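Local coordinates for protein 4-hydroxybutyrate CoA-transferase (Porphyromonas gingivalis, PDB 3EH7) that probably transfers coenzyme A between carboxylic acids, as a putative 4-hydroxybutyrate CoA-transferase of the acetyl-CoA hydrolase/transferase family, at residues A[213-218]-A[305-310]. Residues are numbered along the deposited sequence; the frame is centred on the assembly and turned at random.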
ATOM      1  N   GLY A 213     -17.781  -6.084 -19.423  1.00 22.00           N
ATOM      2  CA  GLY A 213     -16.437  -6.610 -19.492  1.00 21.70           C
ATOM      3  C   GLY A 213     -15.619  -6.455 -18.225  1.00 21.26           C
ATOM      4  O   GLY A 213     -14.451  -6.856 -18.216  1.00 20.37           O
ATOM      5  N   ALA A 214     -16.205  -5.874 -17.168  1.00 19.86           N
ATOM      6  CA  ALA A 214     -15.448  -5.660 -15.931  1.00 19.54           C
ATOM      7  C   ALA A 214     -15.088  -7.006 -15.310  1.00 19.65           C
ATOM      8  O   ALA A 214     -15.824  -7.988 -15.475  1.00 19.64           O
ATOM      9  CB  ALA A 214     -16.218  -4.822 -14.924  1.00 18.83           C
ATOM     10  N   THR A 215     -13.939  -7.041 -14.625  1.00 19.10           N
ATOM     11  CA  THR A 215     -13.568  -8.171 -13.765  1.00 19.37           C
ATOM     12  C   THR A 215     -13.821  -7.771 -12.348  1.00 19.24           C
ATOM     13  O   THR A 215     -13.296  -6.740 -11.879  1.00 20.09           O
ATOM     14  CB  THR A 215     -12.070  -8.553 -13.932  1.00 20.01           C
ATOM     15  OG1 THR A 215     -11.754  -8.575 -15.320  1.00 21.76           O
ATOM     16  CG2 THR A 215     -11.769  -9.949 -13.307  1.00 19.67           C
ATOM     17  N   LEU A 216     -14.587  -8.582 -11.627  1.00 19.29           N
ATOM     18  CA  LEU A 216     -15.040  -8.173 -10.305  1.00 20.01           C
ATOM     19  C   LEU A 216     -14.335  -8.885  -9.164  1.00 19.86           C
ATOM     20  O   LEU A 216     -14.041 -10.073  -9.262  1.00 19.63           O
ATOM     21  CB  LEU A 216     -16.545  -8.430 -10.146  1.00 19.65           C
ATOM     22  CG  LEU A 216     -17.490  -7.888 -11.210  1.00 21.18           C
ATOM     23  CD1 LEU A 216     -18.891  -8.318 -10.831  1.00 20.45           C
ATOM     24  CD2 LEU A 216     -17.379  -6.364 -11.365  1.00 19.12           C
ATOM     25  N   GLN A 217     -14.131  -8.145  -8.077  1.00 19.13           N
ATOM     26  CA  GLN A 217     -13.871  -8.715  -6.775  1.00 19.70           C
ATOM     27  C   GLN A 217     -14.904  -8.151  -5.828  1.00 19.97           C
ATOM     28  O   GLN A 217     -15.104  -6.942  -5.758  1.00 19.98           O
ATOM     29  CB  GLN A 217     -12.463  -8.383  -6.265  1.00 19.44           C
ATOM     30  CG  GLN A 217     -12.220  -8.847  -4.806  1.00 18.95           C
ATOM     31  CD  GLN A 217     -12.557  -7.777  -3.772  1.00 21.07           C
ATOM     32  OE1 GLN A 217     -12.333  -6.589  -4.000  1.00 24.10           O
ATOM     33  NE2 GLN A 217     -13.102  -8.190  -2.650  1.00 20.28           N
ATOM     34  N   LEU A 218     -15.573  -9.023  -5.097  1.00 21.05           N
ATOM     35  CA  LEU A 218     -16.505  -8.578  -4.067  1.00 21.83           C
ATOM     36  C   LEU A 218     -16.759  -9.709  -3.109  1.00 22.45           C
ATOM     37  O   LEU A 218     -16.398 -10.858  -3.394  1.00 24.01           O
ATOM     38  CB  LEU A 218     -17.831  -8.035  -4.651  1.00 21.89           C
ATOM     39  CG  LEU A 218     -18.879  -8.955  -5.276  1.00 21.48           C
ATOM     40  CD1 LEU A 218     -20.048  -8.055  -5.805  1.00 20.89           C
ATOM     41  CD2 LEU A 218     -18.299  -9.823  -6.376  1.00 20.62           C
ATOM     42  N   ALA A 305      -3.634  -6.878 -10.871  1.00 19.45           N
ATOM     43  CA  ALA A 305      -3.448  -5.840 -11.927  1.00 19.51           C
ATOM     44  C   ALA A 305      -3.443  -6.344 -13.365  1.00 20.10           C
ATOM     45  O   ALA A 305      -3.675  -5.560 -14.308  1.00 21.42           O
ATOM     46  CB  ALA A 305      -2.138  -5.064 -11.687  1.00 19.82           C
ATOM     47  N   GLN A 306      -3.151  -7.627 -13.561  1.00 18.96           N
ATOM     48  CA  GLN A 306      -3.109  -8.184 -14.899  1.00 19.88           C
ATOM     49  C   GLN A 306      -4.505  -8.420 -15.487  1.00 19.47           C
ATOM     50  O   GLN A 306      -4.609  -8.754 -16.668  1.00 19.11           O
ATOM     51  CB  GLN A 306      -2.350  -9.503 -14.894  1.00 20.37           C
ATOM     52  CG  GLN A 306      -0.857  -9.333 -14.644  1.00 24.31           C
ATOM     53  CD  GLN A 306      -0.147 -10.650 -14.347  1.00 28.08           C
ATOM     54  OE1 GLN A 306       0.391 -10.839 -13.250  1.00 33.89           O
ATOM     55  NE2 GLN A 306      -0.073 -11.521 -15.332  1.00 24.65           N
ATOM     56  N   ASN A 307      -5.548  -8.273 -14.657  1.00 18.80           N
ATOM     57  CA  ASN A 307      -6.950  -8.344 -15.090  1.00 18.96           C
ATOM     58  C   ASN A 307      -7.355  -6.948 -15.464  1.00 19.21           C
ATOM     59  O   ASN A 307      -7.443  -6.101 -14.579  1.00 20.24           O
ATOM     60  CB  ASN A 307      -7.885  -8.802 -13.925  1.00 18.49           C
ATOM     61  CG  ASN A 307      -7.607 -10.222 -13.435  1.00 17.79           C
ATOM     62  OD1 ASN A 307      -6.853 -10.446 -12.472  1.00 23.50           O
ATOM     63  ND2 ASN A 307      -8.197 -11.174 -14.085  1.00 14.19           N
ATOM     64  N   ASP A 308      -7.601  -6.671 -16.743  1.00 19.47           N
ATOM     65  CA  ASP A 308      -8.115  -5.342 -17.106  1.00 20.04           C
ATOM     66  C   ASP A 308      -9.502  -5.090 -16.511  1.00 20.33           C
ATOM     67  O   ASP A 308     -10.255  -6.034 -16.289  1.00 20.15           O
ATOM     68  CB  ASP A 308      -8.218  -5.164 -18.597  1.00 20.02           C
ATOM     69  CG  ASP A 308      -6.881  -5.041 -19.263  1.00 21.59           C
ATOM     70  OD1 ASP A 308      -5.856  -5.094 -18.578  1.00 23.74           O
ATOM     71  OD2 ASP A 308      -6.872  -4.880 -20.501  1.00 24.96           O
ATOM     72  N   ASN A 309      -9.818  -3.807 -16.310  1.00 20.36           N
ATOM     73  CA  ASN A 309     -11.138  -3.352 -15.866  1.00 20.04           C
ATOM     74  C   ASN A 309     -11.594  -3.957 -14.536  1.00 20.00           C
ATOM     75  O   ASN A 309     -12.751  -4.386 -14.391  1.00 19.67           O
ATOM     76  CB  ASN A 309     -12.165  -3.603 -16.975  1.00 20.29           C
ATOM     77  CG  ASN A 309     -11.784  -2.928 -18.271  1.00 19.49           C
ATOM     78  OD1 ASN A 309     -11.769  -1.707 -18.345  1.00 20.30           O
ATOM     79  ND2 ASN A 309     -11.499  -3.725 -19.314  1.00 19.44           N
HETATM   80  N   MSE A 310     -10.695  -3.947 -13.551  1.00 19.99           N
HETATM   81  CA  MSE A 310     -11.025  -4.425 -12.220  1.00 19.95           C
HETATM   82  C   MSE A 310     -12.043  -3.476 -11.616  1.00 20.28           C
HETATM   83  O   MSE A 310     -11.944  -2.252 -11.759  1.00 20.87           O
HETATM   84  CB  MSE A 310      -9.803  -4.492 -11.274  1.00 18.98           C
HETATM   85  CG  MSE A 310      -8.913  -5.659 -11.447  1.00 19.82           C
HETATM   86 SE   MSE A 310      -9.679  -7.376 -11.114  0.80 16.71          SE
HETATM   87  CE  MSE A 310     -10.470  -7.023  -9.420  1.00 14.11           C
TER
HETATM   88  O   HOH W   1     -12.334  -6.588 -19.736  1.00 30.31           O
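Thr215 and Asn309 make the one direct backbone hydrogen bond between 213-218 and 305-310: Thr215 N lies 2.9 Å from Asn309 O, with 154° at the hydrogen. The donor stands above the carbonyl plane. The same oxygen also receives a CA-H...O contact from Ala214 CA at 3.4 Å. One residue further on, Thr215 and Met310 form a parallel bridge, and Met310 CA directs its hydrogen at Thr215 O across 3.3 Å. A backbone hydrogen bond between Thr215 and Val311 continues the pairing.

A water links the two segments beyond the bridge. It donates to Gly213 O at 2.6 Å and accepts from Asn309 ND2, while Asn309 OD1 is taken by Asn353. Both ends of this amide are thus bonded, which should restrain its rotation.

Side-chain packing centres on Thr215, which shares a face of the sheet with Met310, a selenomethionine. Bends at chi2 (-63°) and chi3 (-50°) curl the Met310 chain back alongside the neighbouring strand, with SE 3.9 Å from Thr215 CB and CE 4.0 Å from Gln217 CB. With CG2 anti to the backbone N of Thr215, this methyl reaches both SE and the Asn307 side chain; the Thr215 and Asn307 side chains cross at about a right angle. The hydroxyl branch meets the loop backbone, OG1 being 3.1 Å from Asp308 O. Past this packing, the Gln217 amide is bonded to Ser312 and Asn314 of strand 310-314.

The contact is where the loop after helix 301-304 enters strand 310-314 beside strand 215-217, two neighbouring parallel strands within a mixed sheet whose connecting segments include helices, an alpha/beta arrangement consistent with the Rossmann-like C-terminal domain of acetyl-CoA hydrolase/transferase proteins.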